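Local coordinates for protein putative cellulase CEL6 (Mycobacterium tuberculosis, PDB 1UP3) that probably hydrolyses beta-1,4-glucosidic bonds of cellulose as a family 6 endoglucanase, here holding a thio-linked cello-oligosaccharide analogue in its active-site cleft, at residues 40-45 / 71-76; 115-120 / 153-158; 221-226 / 238-243; 232-237 / 268-273. All coordinates share one frame; numbering follows the deposited sequence.

Contact 1. Residues 40-45 / 71-76; sequences QSYWLD and PVLTLY
Trp43 carries CG anti to its own carbonyl carbon (chi1 -70°), which lays the indole alongside Thr74; the threonine in turn has CG2 anti to the backbone N, so that this methyl is set over the middle of the ring. The CH-pi contact is nearly vertical, Thr74 CG2 standing 3.6 Å from the centroid of the six-membered ring of Trp43. At its far rim the same indole drives its edge into the face of Tyr76, an edge-to-face pair with planes at 89° and Trp43 CZ3 3.6 Å from Tyr76 CD2. The other branch of Thr74 is polar: OG1 donates to Ser41 OG over 2.8 Å, and Ser41 OG and Trp43 NE1 both also bond the carbonyl of Ile260. These are neighbouring parallel strands, 42-44 and 72-75, joined through helix 50-66 as a beta-alpha-beta unit at the edge of the sheet. Four backbone bonds stitch them, among them Leu44 N to Thr74 O at 2.8 Å. On the opposite face Leu44 CD1 meets the CD2 methyls of Leu73 and Leu75, each at 4.0 Å, where Val57 and Trp100 of the flanking helices also pack on Leu44. Asp45 forms a salt bridge with Arg81, which also bonds the carbonyl of Tyr76.

Contact 2. Residues 115-120 / 153-158; sequences IIVEPD and AAVYVD. With BGC (beta-D-glucopyranose), chain B.
The Tyr156 ring presents its edge to the carbonyl of Ile115, with Ile115 O near the ring plane, while Ile116 CD1 approaches obliquely and packs 4.1 Å from Tyr156 CB. Beyond the ring, the Tyr156 hydroxyl is hydrogen-bonded to Asp255. The second flat group, the carboxylate of Asp158, lies against Pro119, whose CA is 3.4 Å from Asp158 CG. Asp158 OD2 accepts the backbone N-H of Asp120 at 3.0 Å; the bond is almost straight at the hydrogen (177°), yet the donor stands above the carboxylate plane, 50° out of it. With CG anti to the backbone N (chi1 -172°), Asp158 reaches across to the turn that follows strand 113-117. Gly160 N also bonds OD2, and Ser186 OG is hydrogen-bonded to OD1, so both oxygens are engaged by protein.

Strands 113-117 and 153-158 run parallel as neighbours in the central sheet of the family 6 fold. Four backbone bonds join them, ending with Asp158 N to Val117 O, and on the face turned to helix 130-147 Val117 CG2 touches Val155 CG1 at 3.6 Å. At the C-terminal end of the strands Asp120 enters the glycan site, where glucose O4 of chain B donates to Asp120 OD2 over 2.7 Å. A water lies 2.7 Å from Asp120 OD1 and 2.8 Å from Asp158 OD2, held between the two carboxylates. Asp158 is thus placed as a second-shell residue: its bond to the main chain of Asp120 probably helps set where that carboxylate meets the sugar.

Contact 3. Residues 221-226 / 238-243; sequences NGAGPA and GRALGA
Arg239 NH1 donates to Gly224 O over 3.0 Å. The oxygen lies in the guanidinium plane, only 9° out of it, whereas seen from the carbonyl the donor sits well above the peptide plane. One face of the guanidinium is covered by the backbone at Pro225 and Ala226, and Ala226 CB comes within 3.9 Å of Arg239 NE. Bends at chi2 (-49°) and chi3 (94°) fold the arginine chain back to make this fit. A main-chain bond from Gly222 N to Ala240 O, 2.9 Å long, joins the segments further along. Beside it Ala223 CB and Ala240 CB touch at 4.0 Å. Here Asn221 to Gly224 form a type I beta turn, packed against an irregular segment within the long excursion between strands 213-217 and 254-258. Glycines allow the close fit: the CA atoms of Gly222 and Gly242 are 3.8 Å apart. One water ties Ala223 N, Gly224 O and Ala240 N together; another bridges Asn221 OD1 to Ala243 N. Further out, Tyr193 and Thr195 hold the Asn221 amide nitrogen, Ser237 O accepts from Arg239 NE, and helix 282-291 backs the second segment, its Leu288 touching both Arg239 and Leu241.

Contact 4. Residues 232-237 / 268-273; sequences NWCNPS and GTCGRG. With BGC (beta-D-glucopyranose), chain C; BGC (beta-D-glucopyranose), chain B; SO4 (sulfate ion), chain E; SO4 (sulfate ion), chain D.
The covalent link comes first: Cys234 SG and Cys270 SG form a disulfide, 2.0 Å long with chi3 of -82°. The two sulfurs are brought together from different settings, Cys234 SG anti to its backbone N (chi1 -152°) and Cys270 SG anti to its carbonyl carbon.

A hydrogen bond spans the segments directly: Arg272 NH2 donates to Cys234 O over 3.0 Å, with the oxygen close to the guanidinium plane. Cys270 O lies over one face of that guanidinium. Glu274 is the stronger partner of the arginine, through a salt bridge to the same NH2, and it also accepts from Asn235 ND2. A water donates to Cys234 O and is held only weakly by Arg272 NH1.

The disulfide pins the loop after strand 213-217 to the loop after strand 254-258, where residues 269-272 make a type I' beta turn.

Trp233, part of the glycan site, makes the face contacts with the sugars. One face of its indole is laid against them, with CZ3 3.8 Å from C2 of the chain B glucose and CE2 3.6 Å from O4 of the chain C glucose; Cys234 CB lies over the rim of the opposite face, so the disulfide begins beside the indole, on the side away from the sugars.

Anions account for the rest. At the indole edge Trp233 NE1 donates to O3 of sulfate D, 3.0 Å away. Sulfate E sits at the turn, where Thr269 OG1 reaches its O3 at 2.8 Å and the backbone N-H groups of Gly271 and Gly273 also bond it. Both ions probably come from the crystallisation liquor.

In the fold
From the N terminus, contact 1 closes first, bringing strand 72-75 back beside strand 42-44 after helix 50-66. Contact 2 follows in series and closes a largely helical excursion between strands 113-117 and 153-158. Strands 72-75 and 113-117 are themselves neighbours, with probable backbone bonds between Leu73 or Leu75 and Ile116, so the two contacts form four consecutive strands of the seven-stranded parallel sheet. Contacts 3 and 4 come later and cross, since 232-237 lies between the segments of contact 3 and 268-273 beyond both; they touch through Ala226. Contact 3 closes a short helix-free loop, while contact 4 spans strand 254-258. Contacts 2 and 4 do not touch, yet both reach the chain B glucose.

Contact 1. Residues 40-45 / 71-76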
loop_
_atom_site.group_PDB
_atom_site.type_symbol
_atom_site.label_atom_id
_atom_site.label_comp_id
_atom_site.label_asym_id
_atom_site.label_seq_id
_atom_site.Cartn_x
_atom_site.Cartn_y
_atom_site.Cartn_z
ATOM N N GLN A 40 6.983 -7.388 1.961
ATOM C CA GLN A 40 6.259 -6.131 2.181
ATOM C C GLN A 40 5.725 -5.626 0.831
ATOM O O GLN A 40 5.190 -6.409 0.081
ATOM C CB GLN A 40 7.111 -5.159 3.019
ATOM C CG GLN A 40 7.340 -5.777 4.401
ATOM C CD GLN A 40 8.496 -5.181 5.181
ATOM O OE1 GLN A 40 8.654 -3.983 5.216
ATOM N NE2 GLN A 40 9.282 -6.029 5.823
ATOM N N SER A 41 5.795 -4.346 0.538
ATOM C CA SER A 41 5.543 -3.862 -0.834
ATOM C C SER A 41 6.604 -2.839 -1.130
ATOM O O SER A 41 7.172 -2.224 -0.204
ATOM C CB SER A 41 4.156 -3.221 -1.016
ATOM O OG SER A 41 4.096 -1.951 -0.380
ATOM N N TYR A 42 6.884 -2.634 -2.409
ATOM C CA TYR A 42 7.895 -1.689 -2.870
ATOM C C TYR A 42 7.179 -0.432 -3.368
ATOM O O TYR A 42 6.411 -0.489 -4.294
ATOM C CB TYR A 42 8.724 -2.359 -3.977
ATOM C CG TYR A 42 9.937 -1.562 -4.399
ATOM C CD1 TYR A 42 11.100 -1.589 -3.639
ATOM C CD2 TYR A 42 9.932 -0.814 -5.541
ATOM C CE1 TYR A 42 12.231 -0.870 -4.010
ATOM C CE2 TYR A 42 11.070 -0.082 -5.928
ATOM C CZ TYR A 42 12.199 -0.113 -5.156
ATOM O OH TYR A 42 13.319 0.629 -5.527
ATOM N N TRP A 43 7.466 0.711 -2.732
ATOM C CA TRP A 43 6.747 1.940 -3.015
ATOM C C TRP A 43 7.475 2.744 -4.081
ATOM O O TRP A 43 8.703 2.988 -3.944
ATOM C CB TRP A 43 6.639 2.779 -1.756
ATOM C CG TRP A 43 5.717 2.230 -0.687
ATOM C CD1 TRP A 43 5.788 1.018 -0.076
ATOM C CD2 TRP A 43 4.542 2.853 -0.183
ATOM N NE1 TRP A 43 4.758 0.887 0.835
ATOM C CE2 TRP A 43 3.974 2.001 0.777
ATOM C CE3 TRP A 43 3.922 4.090 -0.427
ATOM C CZ2 TRP A 43 2.819 2.316 1.478
ATOM C CZ3 TRP A 43 2.788 4.415 0.278
ATOM C CH2 TRP A 43 2.232 3.520 1.227
ATOM N N LEU A 44 6.731 3.202 -5.083
ATOM C CA LEU A 44 7.265 4.038 -6.167
ATOM C C LEU A 44 6.567 5.401 -6.160
ATOM O O LEU A 44 5.364 5.500 -5.936
ATOM C CB LEU A 44 7.009 3.365 -7.484
ATOM C CG LEU A 44 7.625 1.975 -7.629
ATOM C CD1 LEU A 44 7.131 1.345 -8.938
ATOM C CD2 LEU A 44 9.128 2.072 -7.584
ATOM N N ASP A 45 7.335 6.441 -6.396
ATOM C CA ASP A 45 6.803 7.784 -6.514
ATOM C C ASP A 45 7.590 8.634 -7.499
ATOM O O ASP A 45 8.225 8.104 -8.388
ATOM C CB ASP A 45 6.650 8.410 -5.136
ATOM C CG ASP A 45 7.965 8.685 -4.436
ATOM O OD1 ASP A 45 9.054 8.454 -5.023
ATOM O OD2 ASP A 45 7.988 9.164 -3.257
ATOM N N PRO A 71 5.610 -10.207 -6.701
ATOM C CA PRO A 71 6.011 -8.873 -6.241
ATOM C C PRO A 71 4.779 -8.043 -5.925
ATOM O O PRO A 71 3.778 -8.158 -6.612
ATOM C CB PRO A 71 6.764 -8.307 -7.435
ATOM C CG PRO A 71 6.120 -8.912 -8.564
ATOM C CD PRO A 71 5.693 -10.311 -8.169
ATOM N N VAL A 72 4.901 -7.181 -4.932
ATOM C CA VAL A 72 3.844 -6.219 -4.573
ATOM C C VAL A 72 4.453 -4.835 -4.682
ATOM O O VAL A 72 5.506 -4.548 -4.053
ATOM C CB VAL A 72 3.302 -6.435 -3.144
ATOM C CG1 VAL A 72 2.149 -5.523 -2.891
ATOM C CG2 VAL A 72 2.903 -7.928 -2.893
ATOM N N LEU A 73 3.844 -4.012 -5.539
ATOM C CA LEU A 73 4.291 -2.658 -5.813
ATOM C C LEU A 73 3.183 -1.706 -5.353
ATOM O O LEU A 73 2.006 -1.965 -5.610
ATOM C CB LEU A 73 4.571 -2.462 -7.300
ATOM C CG LEU A 73 5.785 -3.307 -7.732
ATOM C CD1 LEU A 73 5.528 -3.855 -9.076
ATOM C CD2 LEU A 73 7.038 -2.494 -7.741
ATOM N N THR A 74 3.581 -0.611 -4.715
ATOM C CA THR A 74 2.662 0.447 -4.313
ATOM C C THR A 74 2.948 1.719 -5.085
ATOM O O THR A 74 4.066 2.209 -5.046
ATOM C CB THR A 74 2.784 0.667 -2.842
ATOM O OG1 THR A 74 2.409 -0.551 -2.166
ATOM C CG2 THR A 74 1.781 1.753 -2.359
ATOM N N LEU A 75 1.965 2.211 -5.821
ATOM C CA LEU A 75 2.135 3.448 -6.576
ATOM C C LEU A 75 1.682 4.614 -5.719
ATOM O O LEU A 75 0.539 4.665 -5.295
ATOM C CB LEU A 75 1.350 3.378 -7.900
ATOM C CG LEU A 75 1.706 2.195 -8.808
ATOM C CD1 LEU A 75 0.923 2.289 -10.117
ATOM C CD2 LEU A 75 3.202 2.100 -9.113
ATOM N N TYR A 76 2.559 5.589 -5.505
ATOM C CA TYR A 76 2.269 6.697 -4.580
ATOM C C TYR A 76 2.805 8.003 -5.174
ATOM O O TYR A 76 3.698 8.644 -4.607
ATOM C CB TYR A 76 2.894 6.368 -3.210
ATOM C CG TYR A 76 2.467 7.209 -2.015
ATOM C CD1 TYR A 76 1.122 7.446 -1.777
ATOM C CD2 TYR A 76 3.401 7.686 -1.116
ATOM C CE1 TYR A 76 0.686 8.194 -0.674
ATOM C CE2 TYR A 76 3.011 8.424 0.008
ATOM C CZ TYR A 76 1.655 8.652 0.238
ATOM O OH TYR A 76 1.261 9.400 1.344
#

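Contact 2. Residues 115-120 / 153-158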
loop_
_atom_site.group_PDB
_atom_site.type_symbol
_atom_site.label_atom_id
_atom_site.label_comp_id
_atom_site.label_asym_id
_atom_site.label_seq_id
_atom_site.Cartn_x
_atom_site.Cartn_y
_atom_site.Cartn_z
ATOM N N ILE A 115 -0.474 -4.756 -7.582
ATOM C CA ILE A 115 -0.303 -3.307 -7.618
ATOM C C ILE A 115 -1.323 -2.678 -6.706
ATOM O O ILE A 115 -2.511 -2.917 -6.878
ATOM C CB ILE A 115 -0.454 -2.725 -9.030
ATOM C CG1 ILE A 115 0.361 -3.527 -10.062
ATOM C CG2 ILE A 115 -0.060 -1.232 -9.032
ATOM C CD1 ILE A 115 1.853 -3.528 -9.861
ATOM N N ILE A 116 -0.833 -1.902 -5.744
ATOM C CA ILE A 116 -1.656 -1.107 -4.839
ATOM C C ILE A 116 -1.640 0.335 -5.398
ATOM O O ILE A 116 -0.601 0.995 -5.436
ATOM C CB ILE A 116 -1.113 -1.131 -3.430
ATOM C CG1 ILE A 116 -0.860 -2.571 -2.919
ATOM C CG2 ILE A 116 -2.022 -0.305 -2.509
ATOM C CD1 ILE A 116 -2.103 -3.393 -2.893
ATOM N N VAL A 117 -2.785 0.800 -5.871
ATOM C CA VAL A 117 -2.873 2.080 -6.585
ATOM C C VAL A 117 -3.253 3.203 -5.601
ATOM O O VAL A 117 -4.389 3.291 -5.114
ATOM C CB VAL A 117 -3.919 2.046 -7.706
ATOM C CG1 VAL A 117 -3.974 3.370 -8.467
ATOM C CG2 VAL A 117 -3.668 0.914 -8.656
ATOM N N GLU A 118 -2.269 4.060 -5.350
ATOM C CA GLU A 118 -2.433 5.345 -4.671
ATOM C C GLU A 118 -3.118 5.309 -3.310
ATOM O O GLU A 118 -4.226 5.803 -3.132
ATOM C CB GLU A 118 -3.103 6.338 -5.606
ATOM C CG GLU A 118 -2.277 6.619 -6.853
ATOM C CD GLU A 118 -0.928 7.271 -6.580
ATOM O OE1 GLU A 118 -0.702 7.918 -5.514
ATOM O OE2 GLU A 118 -0.056 7.160 -7.485
ATOM N N PRO A 119 -2.395 4.802 -2.327
ATOM C CA PRO A 119 -2.864 4.909 -0.920
ATOM C C PRO A 119 -3.341 6.332 -0.621
ATOM O O PRO A 119 -2.624 7.276 -0.928
ATOM C CB PRO A 119 -1.596 4.606 -0.109
ATOM C CG PRO A 119 -0.877 3.601 -0.974
ATOM C CD PRO A 119 -1.097 4.120 -2.397
ATOM N N ASP A 120 -4.536 6.438 -0.069
ATOM C CA ASP A 120 -5.155 7.687 0.431
ATOM C C ASP A 120 -5.771 8.546 -0.640
ATOM O O ASP A 120 -6.500 9.462 -0.296
ATOM C CB ASP A 120 -4.202 8.592 1.220
ATOM C CG ASP A 120 -3.474 7.900 2.348
ATOM O OD1 ASP A 120 -3.982 6.896 2.901
ATOM O OD2 ASP A 120 -2.367 8.361 2.750
ATOM N N ALA A 153 -1.369 -8.649 -13.867
ATOM C CA ALA A 153 -1.337 -7.678 -12.775
ATOM C C ALA A 153 -2.646 -7.761 -12.009
ATOM O O ALA A 153 -3.714 -7.656 -12.585
ATOM C CB ALA A 153 -1.138 -6.295 -13.287
ATOM N N ALA A 154 -2.542 -7.997 -10.703
ATOM C CA ALA A 154 -3.667 -7.985 -9.789
ATOM C C ALA A 154 -3.702 -6.603 -9.184
ATOM O O ALA A 154 -2.829 -6.247 -8.399
ATOM C CB ALA A 154 -3.523 -9.024 -8.741
ATOM N N VAL A 155 -4.691 -5.814 -9.583
ATOM C CA VAL A 155 -4.705 -4.366 -9.290
ATOM C C VAL A 155 -5.743 -4.076 -8.218
ATOM O O VAL A 155 -6.916 -4.454 -8.372
ATOM C CB VAL A 155 -4.970 -3.535 -10.562
ATOM C CG1 VAL A 155 -5.007 -2.022 -10.221
ATOM C CG2 VAL A 155 -3.915 -3.831 -11.623
ATOM N N TYR A 156 -5.307 -3.388 -7.168
ATOM C CA TYR A 156 -6.167 -3.040 -6.031
ATOM C C TYR A 156 -6.096 -1.530 -5.857
ATOM O O TYR A 156 -5.029 -0.966 -5.606
ATOM C CB TYR A 156 -5.733 -3.746 -4.732
ATOM C CG TYR A 156 -5.818 -5.256 -4.823
ATOM C CD1 TYR A 156 -4.737 -5.995 -5.277
ATOM C CD2 TYR A 156 -6.976 -5.951 -4.485
ATOM C CE1 TYR A 156 -4.784 -7.361 -5.401
ATOM C CE2 TYR A 156 -7.025 -7.350 -4.631
ATOM C CZ TYR A 156 -5.942 -8.034 -5.093
ATOM O OH TYR A 156 -5.977 -9.407 -5.219
ATOM N N VAL A 157 -7.221 -0.853 -6.019
ATOM C CA VAL A 157 -7.291 0.599 -5.845
ATOM C C VAL A 157 -7.434 0.936 -4.376
ATOM O O VAL A 157 -8.277 0.383 -3.669
ATOM C CB VAL A 157 -8.529 1.164 -6.604
ATOM C CG1 VAL A 157 -8.632 2.636 -6.373
ATOM C CG2 VAL A 157 -8.420 0.781 -8.089
ATOM N N ASP A 158 -6.637 1.849 -3.859
ATOM C CA ASP A 158 -6.742 2.055 -2.425
ATOM C C ASP A 158 -8.069 2.706 -2.051
ATOM O O ASP A 158 -8.521 3.678 -2.697
ATOM C CB ASP A 158 -5.583 2.865 -1.896
ATOM C CG ASP A 158 -5.597 2.913 -0.395
ATOM O OD1 ASP A 158 -5.278 1.875 0.217
ATOM O OD2 ASP A 158 -6.052 3.913 0.241
HETATM C C2 BGC B . -2.872 10.624 6.746
HETATM C C3 BGC B . -2.017 9.877 5.733
HETATM C C4 BGC B . -1.891 8.403 6.119
HETATM C C5 BGC B . -3.306 7.836 6.365
HETATM C C6 BGC B . -3.251 6.404 6.915
HETATM C C1 BGC B . -4.224 9.920 6.910
HETATM O O2 BGC B . -3.021 12.011 6.387
HETATM O O3 BGC B . -0.736 10.470 5.586
HETATM O O4 BGC B . -1.234 7.630 5.109
HETATM O O5 BGC B . -4.018 8.594 7.329
HETATM O O6 BGC B . -4.555 5.874 7.058
HETATM O O HOH W 1 -7.003 5.748 -3.824
HETATM O O HOH W 2 -5.799 4.852 2.850
#

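Contact 3. Residues 221-226 / 238-243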
loop_
_atom_site.group_PDB
_atom_site.type_symbol
_atom_site.label_atom_id
_atom_site.label_comp_id
_atom_site.label_asym_id
_atom_site.label_seq_id
_atom_site.Cartn_x
_atom_site.Cartn_y
_atom_site.Cartn_z
ATOM N N ASN A 221 -1.133 -3.761 12.712
ATOM C CA ASN A 221 -2.464 -3.812 13.353
ATOM C C ASN A 221 -2.683 -4.905 14.386
ATOM O O ASN A 221 -3.831 -5.204 14.766
ATOM C CB ASN A 221 -3.580 -3.808 12.302
ATOM C CG ASN A 221 -3.793 -5.168 11.662
ATOM O OD1 ASN A 221 -2.923 -6.056 11.744
ATOM N ND2 ASN A 221 -4.959 -5.365 11.036
ATOM N N GLY A 222 -1.598 -5.505 14.872
ATOM C CA GLY A 222 -1.699 -6.603 15.824
ATOM C C GLY A 222 -2.273 -6.221 17.161
ATOM O O GLY A 222 -2.761 -7.111 17.880
ATOM N N ALA A 223 -2.230 -4.931 17.526
ATOM C CA ALA A 223 -2.780 -4.469 18.803
ATOM C C ALA A 223 -3.906 -3.465 18.553
ATOM O O ALA A 223 -4.319 -2.721 19.444
ATOM C CB ALA A 223 -1.677 -3.838 19.673
ATOM N N GLY A 224 -4.402 -3.422 17.305
ATOM C CA GLY A 224 -5.401 -2.442 16.956
ATOM C C GLY A 224 -4.854 -1.021 16.987
ATOM O O GLY A 224 -3.629 -0.797 17.040
ATOM N N PRO A 225 -5.748 -0.052 16.892
ATOM C CA PRO A 225 -5.371 1.364 16.812
ATOM C C PRO A 225 -5.099 2.014 18.191
ATOM O O PRO A 225 -5.579 1.545 19.228
ATOM C CB PRO A 225 -6.583 1.977 16.136
ATOM C CG PRO A 225 -7.717 1.188 16.684
ATOM C CD PRO A 225 -7.197 -0.240 16.764
ATOM N N ALA A 226 -4.296 3.064 18.191
ATOM C CA ALA A 226 -4.114 3.917 19.362
ATOM C C ALA A 226 -5.430 4.628 19.657
ATOM O O ALA A 226 -6.301 4.714 18.807
ATOM C CB ALA A 226 -2.961 4.937 19.108
ATOM N N GLY A 238 2.916 1.880 21.125
ATOM C CA GLY A 238 2.121 0.759 21.607
ATOM C C GLY A 238 1.443 -0.113 20.553
ATOM O O GLY A 238 0.564 -0.925 20.873
ATOM N N ARG A 239 1.812 0.078 19.288
ATOM C CA ARG A 239 1.271 -0.722 18.186
ATOM C C ARG A 239 2.140 -1.963 17.981
ATOM O O ARG A 239 3.302 -1.973 18.334
ATOM C CB ARG A 239 1.209 0.088 16.884
ATOM C CG ARG A 239 0.419 1.401 16.963
ATOM C CD ARG A 239 -0.959 1.312 17.592
ATOM N NE ARG A 239 -0.919 1.626 19.001
ATOM C CZ ARG A 239 -1.717 1.114 19.942
ATOM N NH1 ARG A 239 -2.619 0.172 19.707
ATOM N NH2 ARG A 239 -1.573 1.547 21.174
ATOM N N ALA A 240 1.597 -2.972 17.307
ATOM C CA ALA A 240 2.292 -4.238 17.126
ATOM C C ALA A 240 2.165 -4.681 15.696
ATOM O O ALA A 240 1.140 -4.427 15.066
ATOM C CB ALA A 240 1.670 -5.272 18.050
ATOM N N LEU A 241 3.178 -5.381 15.201
ATOM C CA LEU A 241 3.047 -6.092 13.936
ATOM C C LEU A 241 1.787 -6.943 13.978
ATOM O O LEU A 241 1.468 -7.587 15.025
ATOM C CB LEU A 241 4.224 -7.027 13.729
ATOM C CG LEU A 241 5.611 -6.414 13.721
ATOM C CD1 LEU A 241 6.615 -7.560 13.635
ATOM C CD2 LEU A 241 5.785 -5.431 12.588
ATOM N N GLY A 242 1.088 -6.970 12.835
ATOM C CA GLY A 242 -0.063 -7.835 12.653
ATOM C C GLY A 242 0.286 -9.125 11.935
ATOM O O GLY A 242 1.473 -9.477 11.762
ATOM N N ALA A 243 -0.742 -9.874 11.551
ATOM C CA ALA A 243 -0.569 -11.150 10.851
ATOM C C ALA A 243 0.374 -11.058 9.695
ATOM O O ALA A 243 0.261 -10.147 8.910
ATOM C CB ALA A 243 -1.919 -11.623 10.307
HETATM O O HOH W 3 -3.328 -8.696 12.332
HETATM O O HOH W 4 -1.316 -2.392 16.431
#

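Contact 4. Residues 232-237 / 268-273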
loop_
_atom_site.group_PDB
_atom_site.type_symbol
_atom_site.label_atom_id
_atom_site.label_comp_id
_atom_site.label_asym_id
_atom_site.label_seq_id
_atom_site.Cartn_x
_atom_site.Cartn_y
_atom_site.Cartn_z
ATOM N N ASN A 232 -3.386 10.154 15.617
ATOM C CA ASN A 232 -3.201 8.799 16.172
ATOM C C ASN A 232 -2.639 7.771 15.176
ATOM O O ASN A 232 -2.192 6.691 15.588
ATOM C CB ASN A 232 -4.461 8.292 16.906
ATOM C CG ASN A 232 -5.572 7.900 15.987
ATOM O OD1 ASN A 232 -5.708 8.417 14.868
ATOM N ND2 ASN A 232 -6.405 6.952 16.441
ATOM N N TRP A 233 -2.599 8.151 13.897
ATOM C CA TRP A 233 -2.037 7.345 12.806
ATOM C C TRP A 233 -0.586 7.732 12.515
ATOM O O TRP A 233 0.055 7.111 11.676
ATOM C CB TRP A 233 -2.891 7.523 11.528
ATOM C CG TRP A 233 -3.162 8.985 11.269
ATOM C CD1 TRP A 233 -4.269 9.687 11.680
ATOM C CD2 TRP A 233 -2.273 9.953 10.697
ATOM N NE1 TRP A 233 -4.148 11.010 11.332
ATOM C CE2 TRP A 233 -2.940 11.204 10.730
ATOM C CE3 TRP A 233 -1.009 9.892 10.103
ATOM C CZ2 TRP A 233 -2.376 12.377 10.208
ATOM C CZ3 TRP A 233 -0.449 11.054 9.594
ATOM C CH2 TRP A 233 -1.136 12.287 9.676
ATOM N N CYS A 234 -0.061 8.756 13.212
ATOM C CA CYS A 234 1.255 9.324 12.893
ATOM C C CYS A 234 2.283 8.865 13.936
ATOM O O CYS A 234 2.344 9.386 15.037
ATOM C CB CYS A 234 1.114 10.846 12.823
ATOM S SG CYS A 234 2.266 11.680 11.735
ATOM N N ASN A 235 3.043 7.838 13.581
ATOM C CA ASN A 235 3.995 7.182 14.497
ATOM C C ASN A 235 3.463 6.939 15.924
ATOM O O ASN A 235 4.141 7.295 16.896
ATOM C CB ASN A 235 5.285 7.999 14.599
ATOM C CG ASN A 235 6.048 8.098 13.277
ATOM O OD1 ASN A 235 6.030 7.157 12.475
ATOM N ND2 ASN A 235 6.744 9.227 13.048
ATOM N N PRO A 236 2.298 6.320 16.093
ATOM C CA PRO A 236 1.823 6.012 17.453
ATOM C C PRO A 236 2.690 4.987 18.163
ATOM O O PRO A 236 3.248 4.093 17.568
ATOM C CB PRO A 236 0.435 5.445 17.230
ATOM C CG PRO A 236 0.526 4.849 15.819
ATOM C CD PRO A 236 1.400 5.792 15.054
ATOM N N SER A 237 2.764 5.124 19.480
ATOM C CA SER A 237 3.392 4.091 20.272
ATOM C C SER A 237 2.385 2.990 20.616
ATOM O O SER A 237 1.172 3.121 20.415
ATOM C CB SER A 237 4.010 4.705 21.526
ATOM O OG SER A 237 2.986 5.222 22.345
ATOM N N GLY A 268 6.064 10.360 9.316
ATOM C CA GLY A 268 6.301 11.784 9.138
ATOM C C GLY A 268 6.882 12.437 10.387
ATOM O O GLY A 268 7.137 11.783 11.389
ATOM N N THR A 269 7.031 13.758 10.333
ATOM C CA THR A 269 7.496 14.506 11.475
ATOM C C THR A 269 6.486 14.564 12.638
ATOM O O THR A 269 6.872 14.633 13.818
ATOM C CB THR A 269 7.922 15.903 11.015
ATOM O OG1 THR A 269 6.856 16.519 10.303
ATOM C CG2 THR A 269 9.020 15.858 10.021
ATOM N N CYS A 270 5.203 14.503 12.296
ATOM C CA CYS A 270 4.117 14.211 13.248
ATOM C C CYS A 270 3.976 15.262 14.369
ATOM O O CYS A 270 3.487 14.961 15.444
ATOM C CB CYS A 270 4.243 12.764 13.791
ATOM S SG CYS A 270 4.074 11.481 12.494
ATOM N N GLY A 271 4.451 16.476 14.111
ATOM C CA GLY A 271 4.406 17.568 15.090
ATOM C C GLY A 271 5.344 17.393 16.273
ATOM O O GLY A 271 5.175 18.025 17.340
ATOM N N ARG A 272 6.328 16.518 16.106
ATOM C CA ARG A 272 7.243 16.129 17.176
ATOM C C ARG A 272 8.697 16.078 16.699
ATOM O O ARG A 272 9.581 15.584 17.408
ATOM C CB ARG A 272 6.830 14.760 17.717
ATOM C CG ARG A 272 5.587 14.828 18.574
ATOM C CD ARG A 272 5.278 13.521 19.293
ATOM N NE ARG A 272 5.206 12.400 18.357
ATOM C CZ ARG A 272 4.086 11.954 17.769
ATOM N NH1 ARG A 272 2.899 12.503 18.009
ATOM N NH2 ARG A 272 4.150 10.940 16.920
ATOM N N GLY A 273 8.958 16.529 15.470
ATOM C CA GLY A 273 10.317 16.515 14.972
ATOM C C GLY A 273 10.817 15.091 14.700
ATOM O O GLY A 273 12.020 14.845 14.698
HETATM C C2 BGC C . -8.299 9.309 9.036
HETATM C C3 BGC C . -6.802 9.340 8.848
HETATM C C4 BGC C . -6.358 10.370 7.802
HETATM C C5 BGC C . -7.040 11.742 8.033
HETATM C C6 BGC C . -6.772 12.691 6.861
HETATM C C1 BGC C . -8.791 10.733 9.245
HETATM O O2 BGC C . -8.605 8.473 10.146
HETATM O O3 BGC C . -6.339 8.023 8.535
HETATM O O4 BGC C . -4.995 10.580 7.896
HETATM O O5 BGC C . -8.410 11.505 8.116
HETATM O O6 BGC C . -7.319 13.958 7.211
HETATM C C2 BGC B . -2.872 10.624 6.746
HETATM C C3 BGC B . -2.017 9.877 5.733
HETATM C C4 BGC B . -1.891 8.403 6.119
HETATM C C5 BGC B . -3.306 7.836 6.365
HETATM C C6 BGC B . -3.251 6.404 6.915
HETATM C C1 BGC B . -4.224 9.920 6.910
HETATM O O2 BGC B . -3.021 12.011 6.387
HETATM O O3 BGC B . -0.736 10.470 5.586
HETATM O O4 BGC B . -1.234 7.630 5.109
HETATM O O5 BGC B . -4.018 8.594 7.329
HETATM O O6 BGC B . -4.555 5.874 7.058
HETATM S S SO4 E . 6.914 19.097 12.776
HETATM O O1 SO4 E . 7.661 19.791 11.752
HETATM O O2 SO4 E . 7.795 18.262 13.575
HETATM O O3 SO4 E . 5.794 18.329 12.212
HETATM O O4 SO4 E . 6.169 20.036 13.646
HETATM S S SO4 D . -6.701 13.508 12.455
HETATM O O1 SO4 D . -6.997 14.606 11.536
HETATM O O2 SO4 D . -5.333 13.653 12.937
HETATM O O3 SO4 D . -6.805 12.263 11.715
HETATM O O4 SO4 D . -7.670 13.443 13.571
HETATM O O HOH W 5 0.752 9.977 17.344
#